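Local coordinates for secreted effector protein SopD (PDB 5CPC) that alters host cell physiology as a secreted virulence effector, cooperating with SopB in membrane fission and macropinosome formation during invasion and contributing to replication in macrophages, at residues 243-252 with 271-281; 101-110 with 138-148. All blocks are in the same frame, centred on the assembly; numbering follows the deposited sequence.

How the contacts relate
Both contacts show one principle, a helix seated by side-chain packing on two joined elements, a hairpin in one case and a strand-to-helix junction in the other. Contact 2 sets the start of helix 141-160 on the hairpin of strands 99-103 and 109-114; contact 1, later in the chain, sets helix 264-283 on the turn from strand 240-245 into helix 248-256. Their centres lie about 16 Å apart, yet they touch. His247 NE2 of contact 1 is 2.9 Å from Ser138 O of contact 2, a probable, weak hydrogen bond, and Ile250 packs on Glu143. Helix 141-160 thereby has the hairpin on one flank and His247, Cys249 and Ile250 on another.

Contact 1: residues 243-252 with 271-281; sequences FSMMHPCISY and LKKLNQDYNDY
A strand-to-helix junction packed on a long helix forms this contact: the chain leaves strand 240-245, turns at Met246 and His247 and enters helix 248-256, whose first residue, Pro248, is driven as a knob into a hole formed by Leu271, Leu274, Asn275 and Tyr278 of helix 264-283. The axes of 248-252 and 271-281 approach to 9.2 Å. The pyrrolidine ring meets three different surfaces. Its CD lies over the centre of the Tyr278 ring, 3.5 Å from the centroid and 14° off the normal, a CH-pi contact; Pro248 CG comes within 3.2 Å of Asn275 OD1; and Pro248 CB rests on Leu274 CB at 3.7 Å. Tyr278, with CG anti to its backbone N (chi1 -169°), raises its ring from the helix toward the junction, and Met245 O lies at the ring's edge. Further along the junction, Leu274 turns its methyls to the Ser251 hydroxyl, CD2 standing 3.4 Å from Ser251 OG, while Leu271 CD1 lies 4.0 Å from Tyr252 CB. At the strand end Met245 and Tyr281 run past one another in opposite senses, with the thioether oblique to the phenol ring in a Met-aromatic contact. Beyond that pair the Tyr281 hydroxyl bonds to Asp289 and Lys285, tying the aromatic chain to helix 285-298. His247 caps helix 248-256: its ND1 accepts from Cys249 N at 3.0 Å, with Cys249 N lying 17° out of the imidazole plane, and Pro248 CD lies over one imidazole face toward its rim. In the first turn of a helix a proline costs no helical hydrogen bond, and the ring carbons of Pro248 fill the hole on 271-281; the join therefore rests on apolar and CH-pi packing.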
loop_
_atom_site.group_PDB
_atom_site.type_symbol
_atom_site.label_atom_id
_atom_site.label_comp_id
_atom_site.label_asym_id
_atom_site.label_seq_id
_atom_site.Cartn_x
_atom_site.Cartn_y
_atom_site.Cartn_z
ATOM N N PHE A 243 16.215 8.924 -7.851
ATOM C CA PHE A 243 15.788 7.795 -7.015
ATOM C C PHE A 243 15.051 8.251 -5.811
ATOM O O PHE A 243 15.177 9.429 -5.429
ATOM C CB PHE A 243 17.010 6.997 -6.587
ATOM C CG PHE A 243 17.738 6.418 -7.746
ATOM C CD1 PHE A 243 17.316 5.231 -8.307
ATOM C CD2 PHE A 243 18.825 7.084 -8.315
ATOM C CE1 PHE A 243 17.911 4.717 -9.458
ATOM C CE2 PHE A 243 19.498 6.518 -9.446
ATOM C CZ PHE A 243 19.022 5.362 -10.018
ATOM N N SER A 244 14.278 7.299 -5.255
ATOM C CA SER A 244 13.383 7.448 -4.095
ATOM C C SER A 244 13.245 6.160 -3.406
ATOM O O SER A 244 13.394 5.125 -4.013
ATOM C CB SER A 244 11.935 7.683 -4.583
ATOM O OG SER A 244 11.964 9.003 -4.956
ATOM N N MET A 245 12.846 6.229 -2.154
ATOM C CA MET A 245 12.400 5.053 -1.464
ATOM C C MET A 245 10.881 5.043 -1.158
ATOM O O MET A 245 10.302 6.053 -0.825
ATOM C CB MET A 245 13.187 4.838 -0.193
ATOM C CG MET A 245 12.884 3.443 0.422
ATOM S SD MET A 245 13.891 2.976 1.844
ATOM C CE MET A 245 14.320 4.622 2.350
ATOM N N MET A 246 10.275 3.876 -1.268
ATOM C CA MET A 246 8.889 3.701 -0.944
ATOM C C MET A 246 8.707 4.157 0.535
ATOM O O MET A 246 9.429 3.699 1.438
ATOM C CB MET A 246 8.508 2.228 -1.073
ATOM C CG MET A 246 6.987 2.033 -0.944
ATOM S SD MET A 246 6.402 0.353 -1.103
ATOM C CE MET A 246 6.179 0.343 -2.886
ATOM N N HIS A 247 7.771 5.088 0.727
ATOM C CA HIS A 247 7.372 5.534 2.046
ATOM C C HIS A 247 7.082 4.340 2.954
ATOM O O HIS A 247 6.419 3.458 2.533
ATOM C CB HIS A 247 6.138 6.428 1.965
ATOM C CG HIS A 247 5.906 7.189 3.232
ATOM N ND1 HIS A 247 5.352 6.597 4.357
ATOM C CD2 HIS A 247 6.225 8.458 3.581
ATOM C CE1 HIS A 247 5.294 7.494 5.329
ATOM N NE2 HIS A 247 5.805 8.632 4.882
ATOM N N PRO A 248 7.643 4.293 4.162
ATOM C CA PRO A 248 7.402 3.125 5.036
ATOM C C PRO A 248 5.900 2.841 5.357
ATOM O O PRO A 248 5.517 1.673 5.581
ATOM C CB PRO A 248 8.135 3.478 6.354
ATOM C CG PRO A 248 8.931 4.766 6.092
ATOM C CD PRO A 248 8.463 5.362 4.785
ATOM N N CYS A 249 5.041 3.856 5.437
ATOM C CA CYS A 249 3.577 3.508 5.601
ATOM C C CYS A 249 3.024 2.716 4.399
ATOM O O CYS A 249 2.167 1.827 4.567
ATOM C CB CYS A 249 2.716 4.733 5.837
ATOM S SG CYS A 249 3.110 5.514 7.378
ATOM N N ILE A 250 3.516 3.030 3.194
ATOM C CA ILE A 250 2.988 2.395 2.007
ATOM C C ILE A 250 3.558 0.995 1.932
ATOM O O ILE A 250 2.807 0.010 1.826
ATOM C CB ILE A 250 3.173 3.261 0.770
ATOM C CG1 ILE A 250 2.168 4.434 0.804
ATOM C CG2 ILE A 250 2.972 2.410 -0.523
ATOM C CD1 ILE A 250 2.470 5.552 -0.172
ATOM N N SER A 251 4.870 0.846 2.068
ATOM C CA SER A 251 5.358 -0.531 2.144
ATOM C C SER A 251 4.776 -1.370 3.317
ATOM O O SER A 251 4.540 -2.595 3.178
ATOM C CB SER A 251 6.897 -0.606 1.944
ATOM O OG SER A 251 7.631 -0.220 3.034
ATOM N N TYR A 252 4.511 -0.740 4.466
ATOM C CA TYR A 252 3.951 -1.453 5.596
ATOM C C TYR A 252 2.571 -1.952 5.240
ATOM O O TYR A 252 2.237 -3.125 5.483
ATOM C CB TYR A 252 3.811 -0.534 6.842
ATOM C CG TYR A 252 2.817 -1.051 7.860
ATOM C CD1 TYR A 252 3.141 -2.136 8.684
ATOM C CD2 TYR A 252 1.524 -0.514 7.954
ATOM C CE1 TYR A 252 2.227 -2.659 9.589
ATOM C CE2 TYR A 252 0.587 -1.044 8.874
ATOM C CZ TYR A 252 0.966 -2.127 9.684
ATOM O OH TYR A 252 0.094 -2.661 10.601
ATOM N N LEU A 271 7.090 -1.484 11.427
ATOM C CA LEU A 271 7.022 -0.130 10.920
ATOM C C LEU A 271 8.319 0.626 11.259
ATOM O O LEU A 271 8.823 1.435 10.451
ATOM C CB LEU A 271 5.783 0.629 11.417
ATOM C CG LEU A 271 5.818 2.060 10.832
ATOM C CD1 LEU A 271 5.712 2.038 9.311
ATOM C CD2 LEU A 271 4.806 3.036 11.470
ATOM N N LYS A 272 8.836 0.356 12.453
ATOM C CA LYS A 272 10.032 1.021 12.938
ATOM C C LYS A 272 11.211 0.628 12.046
ATOM O O LYS A 272 12.036 1.474 11.714
ATOM C CB LYS A 272 10.325 0.655 14.415
ATOM C CG LYS A 272 11.564 1.431 15.013
ATOM C CD LYS A 272 11.865 1.171 16.570
ATOM C CE LYS A 272 11.793 2.507 17.388
ATOM N NZ LYS A 272 12.648 2.630 18.639
ATOM N N LYS A 273 11.265 -0.666 11.682
ATOM C CA LYS A 273 12.237 -1.206 10.758
ATOM C C LYS A 273 12.171 -0.471 9.421
ATOM O O LYS A 273 13.194 0.028 8.950
ATOM C CB LYS A 273 12.044 -2.721 10.571
ATOM C CG LYS A 273 13.228 -3.516 11.061
ATOM C CD LYS A 273 12.817 -4.793 11.790
ATOM C CE LYS A 273 13.994 -5.321 12.619
ATOM N NZ LYS A 273 13.597 -6.432 13.541
ATOM N N LEU A 274 11.000 -0.387 8.810
ATOM C CA LEU A 274 10.897 0.332 7.551
ATOM C C LEU A 274 11.236 1.814 7.701
ATOM O O LEU A 274 11.946 2.406 6.820
ATOM C CB LEU A 274 9.529 0.142 6.931
ATOM C CG LEU A 274 9.109 -1.295 6.673
ATOM C CD1 LEU A 274 7.612 -1.224 6.679
ATOM C CD2 LEU A 274 9.655 -1.823 5.300
ATOM N N ASN A 275 10.795 2.405 8.828
ATOM C CA ASN A 275 11.300 3.717 9.234
ATOM C C ASN A 275 12.804 3.891 9.227
ATOM O O ASN A 275 13.302 4.886 8.664
ATOM C CB ASN A 275 10.706 4.200 10.558
ATOM C CG ASN A 275 9.255 4.587 10.403
ATOM O OD1 ASN A 275 8.799 4.875 9.299
ATOM N ND2 ASN A 275 8.518 4.568 11.490
ATOM N N GLN A 276 13.500 2.917 9.810
ATOM C CA GLN A 276 14.931 2.993 10.004
ATOM C C GLN A 276 15.656 2.991 8.652
ATOM O O GLN A 276 16.483 3.857 8.370
ATOM C CB GLN A 276 15.389 1.838 10.895
ATOM C CG GLN A 276 16.916 1.736 11.062
ATOM C CD GLN A 276 17.521 2.880 11.898
ATOM O OE1 GLN A 276 16.847 3.470 12.762
ATOM N NE2 GLN A 276 18.802 3.186 11.646
ATOM N N ASP A 277 15.304 2.041 7.790
ATOM C CA ASP A 277 15.847 1.985 6.448
ATOM C C ASP A 277 15.592 3.258 5.667
ATOM O O ASP A 277 16.477 3.803 4.962
ATOM C CB ASP A 277 15.163 0.888 5.710
ATOM C CG ASP A 277 15.678 -0.499 6.074
ATOM O OD1 ASP A 277 16.041 -0.763 7.247
ATOM O OD2 ASP A 277 15.671 -1.351 5.143
ATOM N N TYR A 278 14.368 3.729 5.767
ATOM C CA TYR A 278 13.979 4.966 5.117
ATOM C C TYR A 278 14.863 6.128 5.564
ATOM O O TYR A 278 15.304 6.952 4.752
ATOM C CB TYR A 278 12.509 5.259 5.457
ATOM C CG TYR A 278 11.865 6.371 4.668
ATOM C CD1 TYR A 278 11.508 6.184 3.345
ATOM C CD2 TYR A 278 11.546 7.589 5.275
ATOM C CE1 TYR A 278 10.892 7.194 2.589
ATOM C CE2 TYR A 278 10.908 8.599 4.560
ATOM C CZ TYR A 278 10.582 8.386 3.207
ATOM O OH TYR A 278 9.927 9.350 2.474
ATOM N N ASN A 279 15.070 6.222 6.861
ATOM C CA ASN A 279 15.860 7.327 7.421
ATOM C C ASN A 279 17.346 7.184 7.071
ATOM O O ASN A 279 18.010 8.183 6.757
ATOM C CB ASN A 279 15.628 7.467 8.948
ATOM C CG ASN A 279 14.197 7.962 9.288
ATOM O OD1 ASN A 279 13.653 8.844 8.613
ATOM N ND2 ASN A 279 13.581 7.354 10.292
ATOM N N ASP A 280 17.850 5.942 7.094
ATOM C CA ASP A 280 19.251 5.684 6.718
ATOM C C ASP A 280 19.419 6.103 5.293
ATOM O O ASP A 280 20.399 6.760 4.959
ATOM C CB ASP A 280 19.626 4.195 6.842
ATOM C CG ASP A 280 19.852 3.752 8.291
ATOM O OD1 ASP A 280 20.105 4.640 9.143
ATOM O OD2 ASP A 280 19.781 2.524 8.581
ATOM N N TYR A 281 18.473 5.719 4.445
ATOM C CA TYR A 281 18.626 5.970 3.023
ATOM C C TYR A 281 18.750 7.519 2.821
ATOM O O TYR A 281 19.697 8.006 2.207
ATOM C CB TYR A 281 17.444 5.317 2.217
ATOM C CG TYR A 281 17.333 5.930 0.886
ATOM C CD1 TYR A 281 18.312 5.700 -0.077
ATOM C CD2 TYR A 281 16.291 6.780 0.570
ATOM C CE1 TYR A 281 18.244 6.282 -1.306
ATOM C CE2 TYR A 281 16.252 7.418 -0.683
ATOM C CZ TYR A 281 17.221 7.152 -1.615
ATOM O OH TYR A 281 17.221 7.744 -2.878
#

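Contact 2: residues 101-110 with 138-148; sequences IKMDASQTQF and SMSREERQLFL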
loop_
_atom_site.group_PDB
_atom_site.type_symbol
_atom_site.label_atom_id
_atom_site.label_comp_id
_atom_site.label_asym_id
_atom_site.label_seq_id
_atom_site.Cartn_x
_atom_site.Cartn_y
_atom_site.Cartn_z
ATOM N N ILE A 101 -11.362 13.653 0.978
ATOM C CA ILE A 101 -10.663 13.362 2.196
ATOM C C ILE A 101 -9.431 14.246 2.311
ATOM O O ILE A 101 -8.549 14.232 1.440
ATOM C CB ILE A 101 -10.159 11.854 2.204
ATOM C CG1 ILE A 101 -11.357 10.892 2.043
ATOM C CG2 ILE A 101 -9.388 11.577 3.443
ATOM C CD1 ILE A 101 -10.961 9.351 2.020
ATOM N N LYS A 102 -9.333 14.981 3.404
ATOM C CA LYS A 102 -8.074 15.647 3.692
ATOM C C LYS A 102 -7.534 15.210 5.035
ATOM O O LYS A 102 -8.132 14.324 5.680
ATOM C CB LYS A 102 -8.237 17.166 3.633
ATOM C CG LYS A 102 -9.628 17.651 3.876
ATOM C CD LYS A 102 -9.990 18.832 2.964
ATOM C CE LYS A 102 -10.067 18.377 1.503
ATOM N NZ LYS A 102 -11.065 19.178 0.722
ATOM N N MET A 103 -6.387 15.784 5.420
ATOM C CA MET A 103 -5.805 15.633 6.763
ATOM C C MET A 103 -5.974 16.908 7.641
ATOM O O MET A 103 -6.196 18.025 7.095
ATOM C CB MET A 103 -4.344 15.221 6.647
ATOM C CG MET A 103 -4.249 13.893 5.947
ATOM S SD MET A 103 -2.786 12.943 6.211
ATOM C CE MET A 103 -3.370 12.206 7.735
ATOM N N ASP A 104 -5.932 16.761 8.976
ATOM C CA ASP A 104 -5.834 17.957 9.881
ATOM C C ASP A 104 -4.390 18.475 9.790
ATOM O O ASP A 104 -3.501 17.766 9.278
ATOM C CB ASP A 104 -6.094 17.570 11.317
ATOM C CG ASP A 104 -5.003 16.668 11.847
ATOM O OD1 ASP A 104 -4.608 15.690 11.149
ATOM O OD2 ASP A 104 -4.481 16.975 12.921
ATOM N N ALA A 105 -4.152 19.677 10.312
ATOM C CA ALA A 105 -2.837 20.327 10.216
ATOM C C ALA A 105 -1.717 19.388 10.627
ATOM O O ALA A 105 -0.662 19.395 10.012
ATOM C CB ALA A 105 -2.806 21.650 11.026
ATOM N N SER A 106 -1.945 18.537 11.628
ATOM C CA SER A 106 -0.894 17.597 12.076
ATOM C C SER A 106 -0.694 16.401 11.125
ATOM O O SER A 106 0.216 15.588 11.327
ATOM C CB SER A 106 -1.161 17.089 13.501
ATOM O OG SER A 106 -2.294 16.234 13.544
ATOM N N GLN A 107 -1.514 16.308 10.078
ATOM C CA GLN A 107 -1.517 15.123 9.183
ATOM C C GLN A 107 -1.440 13.805 9.981
ATOM O O GLN A 107 -0.602 12.942 9.706
ATOM C CB GLN A 107 -0.395 15.197 8.121
ATOM C CG GLN A 107 -0.203 16.590 7.474
ATOM C CD GLN A 107 0.994 16.641 6.467
ATOM O OE1 GLN A 107 1.082 17.582 5.677
ATOM N NE2 GLN A 107 1.911 15.643 6.515
ATOM N N THR A 108 -2.304 13.668 10.981
ATOM C CA THR A 108 -2.399 12.427 11.755
ATOM C C THR A 108 -3.865 11.942 11.819
ATOM O O THR A 108 -4.192 10.912 12.435
ATOM C CB THR A 108 -1.809 12.591 13.181
ATOM O OG1 THR A 108 -2.678 13.403 13.967
ATOM C CG2 THR A 108 -0.413 13.254 13.127
ATOM N N GLN A 109 -4.739 12.740 11.215
ATOM C CA GLN A 109 -6.142 12.445 11.119
ATOM C C GLN A 109 -6.553 12.671 9.689
ATOM O O GLN A 109 -6.207 13.691 9.090
ATOM C CB GLN A 109 -6.969 13.334 12.029
ATOM C CG GLN A 109 -6.718 13.083 13.512
ATOM C CD GLN A 109 -7.979 12.859 14.253
ATOM O OE1 GLN A 109 -8.646 13.810 14.671
ATOM N NE2 GLN A 109 -8.336 11.614 14.420
ATOM N N PHE A 110 -7.240 11.687 9.126
ATOM C CA PHE A 110 -7.922 11.853 7.844
ATOM C C PHE A 110 -9.295 12.334 8.182
ATOM O O PHE A 110 -9.905 11.829 9.117
ATOM C CB PHE A 110 -7.956 10.565 7.006
ATOM C CG PHE A 110 -6.601 10.093 6.593
ATOM C CD1 PHE A 110 -5.936 10.665 5.487
ATOM C CD2 PHE A 110 -5.954 9.101 7.318
ATOM C CE1 PHE A 110 -4.647 10.228 5.098
ATOM C CE2 PHE A 110 -4.674 8.628 6.937
ATOM C CZ PHE A 110 -4.005 9.179 5.831
ATOM N N SER A 138 6.273 11.582 7.901
ATOM C CA SER A 138 5.213 12.234 7.119
ATOM C C SER A 138 5.230 11.883 5.626
ATOM O O SER A 138 6.260 11.474 5.088
ATOM C CB SER A 138 5.055 13.738 7.438
ATOM O OG SER A 138 5.899 14.546 6.648
ATOM N N MET A 139 4.066 11.919 4.976
ATOM C CA MET A 139 4.010 11.655 3.517
ATOM C C MET A 139 3.759 12.881 2.663
ATOM O O MET A 139 3.036 13.788 3.051
ATOM C CB MET A 139 3.032 10.527 3.105
ATOM C CG MET A 139 2.115 10.004 4.125
ATOM S SD MET A 139 1.475 8.300 3.821
ATOM C CE MET A 139 0.823 8.052 5.488
ATOM N N SER A 140 4.343 12.895 1.478
ATOM C CA SER A 140 3.964 13.948 0.538
ATOM C C SER A 140 2.462 13.791 0.202
ATOM O O SER A 140 1.880 12.725 0.467
ATOM C CB SER A 140 4.801 13.847 -0.731
ATOM O OG SER A 140 4.635 12.569 -1.298
ATOM N N ARG A 141 1.879 14.818 -0.417
ATOM C CA ARG A 141 0.525 14.761 -0.961
ATOM C C ARG A 141 0.310 13.589 -1.937
ATOM O O ARG A 141 -0.662 12.855 -1.791
ATOM C CB ARG A 141 0.076 16.117 -1.527
ATOM C CG ARG A 141 -1.356 16.526 -1.069
ATOM C CD ARG A 141 -1.432 17.834 -0.235
ATOM N NE ARG A 141 -2.802 18.250 0.172
ATOM C CZ ARG A 141 -3.944 17.640 -0.193
ATOM N NH1 ARG A 141 -3.950 16.581 -1.000
ATOM N NH2 ARG A 141 -5.107 18.082 0.256
ATOM N N GLU A 142 1.229 13.357 -2.878
ATOM C CA GLU A 142 1.221 12.111 -3.718
ATOM C C GLU A 142 1.063 10.798 -2.938
ATOM O O GLU A 142 0.333 9.880 -3.362
ATOM C CB GLU A 142 2.555 12.017 -4.633
ATOM N N GLU A 143 1.811 10.706 -1.832
ATOM C CA GLU A 143 2.066 9.437 -1.123
ATOM C C GLU A 143 0.850 9.065 -0.292
ATOM O O GLU A 143 0.420 7.890 -0.230
ATOM C CB GLU A 143 3.262 9.562 -0.200
ATOM C CG GLU A 143 4.586 9.481 -0.935
ATOM C CD GLU A 143 5.763 9.892 -0.032
ATOM O OE1 GLU A 143 5.585 10.806 0.820
ATOM O OE2 GLU A 143 6.859 9.291 -0.181
ATOM N N ARG A 144 0.326 10.090 0.341
ATOM C CA ARG A 144 -0.959 10.058 0.975
ATOM C C ARG A 144 -2.107 9.591 0.083
ATOM O O ARG A 144 -2.764 8.667 0.462
ATOM C CB ARG A 144 -1.275 11.402 1.469
ATOM C CG ARG A 144 -2.604 11.441 2.117
ATOM C CD ARG A 144 -2.538 12.652 2.837
ATOM N NE ARG A 144 -3.542 13.585 2.412
ATOM C CZ ARG A 144 -3.436 14.861 2.728
ATOM N NH1 ARG A 144 -4.383 15.698 2.396
ATOM N NH2 ARG A 144 -2.364 15.246 3.400
ATOM N N GLN A 145 -2.358 10.238 -1.062
ATOM C CA GLN A 145 -3.299 9.696 -2.048
ATOM C C GLN A 145 -3.063 8.251 -2.438
ATOM O O GLN A 145 -4.025 7.503 -2.548
ATOM C CB GLN A 145 -3.434 10.564 -3.316
ATOM C CG GLN A 145 -4.471 10.021 -4.372
ATOM C CD GLN A 145 -4.152 10.543 -5.769
ATOM O OE1 GLN A 145 -3.581 9.817 -6.605
ATOM N NE2 GLN A 145 -4.493 11.827 -6.029
ATOM N N LEU A 146 -1.827 7.820 -2.649
ATOM C CA LEU A 146 -1.613 6.400 -2.863
ATOM C C LEU A 146 -1.981 5.503 -1.648
ATOM O O LEU A 146 -2.509 4.391 -1.818
ATOM C CB LEU A 146 -0.166 6.114 -3.331
ATOM C CG LEU A 146 0.200 4.644 -3.463
ATOM C CD1 LEU A 146 -0.583 4.072 -4.633
ATOM C CD2 LEU A 146 1.723 4.418 -3.730
ATOM N N PHE A 147 -1.607 5.955 -0.454
ATOM C CA PHE A 147 -1.835 5.238 0.833
ATOM C C PHE A 147 -3.322 5.022 0.962
ATOM O O PHE A 147 -3.779 3.967 1.385
ATOM C CB PHE A 147 -1.365 6.143 1.993
ATOM C CG PHE A 147 -1.635 5.603 3.384
ATOM C CD1 PHE A 147 -0.765 4.732 3.979
ATOM C CD2 PHE A 147 -2.773 6.001 4.100
ATOM C CE1 PHE A 147 -1.023 4.232 5.245
ATOM C CE2 PHE A 147 -3.035 5.510 5.347
ATOM C CZ PHE A 147 -2.158 4.635 5.934
ATOM N N LEU A 148 -4.068 6.044 0.585
ATOM C CA LEU A 148 -5.505 6.040 0.786
ATOM C C LEU A 148 -6.142 5.070 -0.228
ATOM O O LEU A 148 -7.167 4.459 0.053
ATOM C CB LEU A 148 -6.017 7.463 0.548
ATOM C CG LEU A 148 -6.771 8.211 1.645
ATOM C CD1 LEU A 148 -6.668 7.712 3.176
ATOM C CD2 LEU A 148 -6.520 9.740 1.512
#
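Arg144 reaches from the first turns of helix 141-160 to Met103 and Phe110 on the beta hairpin of strands 99-103 and 109-114. CB starts toward the hairpin, with CG anti to the backbone N (chi1 179°), which carries the chain outward from the helix. CG then arrives at the edge of the Phe110 ring, in its plane, 3.8 Å from Phe110 CE1. One bond later, Arg144 CD touches the sulfur of Met103, SD, at 3.4 Å. A bend at chi3 lays the guanidinium beside the strand: NE and CZ pass Met103 CG, which sits over the centre of one face, NH2 comes within 3.4 Å of Met103 CG, and NH1 comes within 3.6 Å of Met103 N, beside Lys102 CA. NH1 also lies over the guanidinium face of Arg141, a like-charged neighbour. The guanidinium plane of Arg144 is 79° from that of the Phe110 ring, which meets the arginine through its CG rather than by stacking on the guanidinium.

Phe110 is in turn enclosed by apolar groups. Leu148 CD1 covers one face, 3.9 Å from the centroid in a CH-pi contact, and Met103 CE lies over the centre of the opposite face. Phe147 meets Phe110 rim to rim, CD2 to CZ at 3.8 Å, with the ring planes only 13° apart. At the far end Leu148 CD2 and Ile101 CG2 touch tip to tip, 3.9 Å apart. The helix itself begins with a capping box, Ser140 N donating to Glu143 OE1 while Ser140 OG takes a weak bond from Glu143 N. The chemistry implies division of labour along one residue: the Arg144 methylenes join an apolar layer, while the guanidinium lies with one face on Met103 CG, any contribution from the polarisable thioether probably being modest.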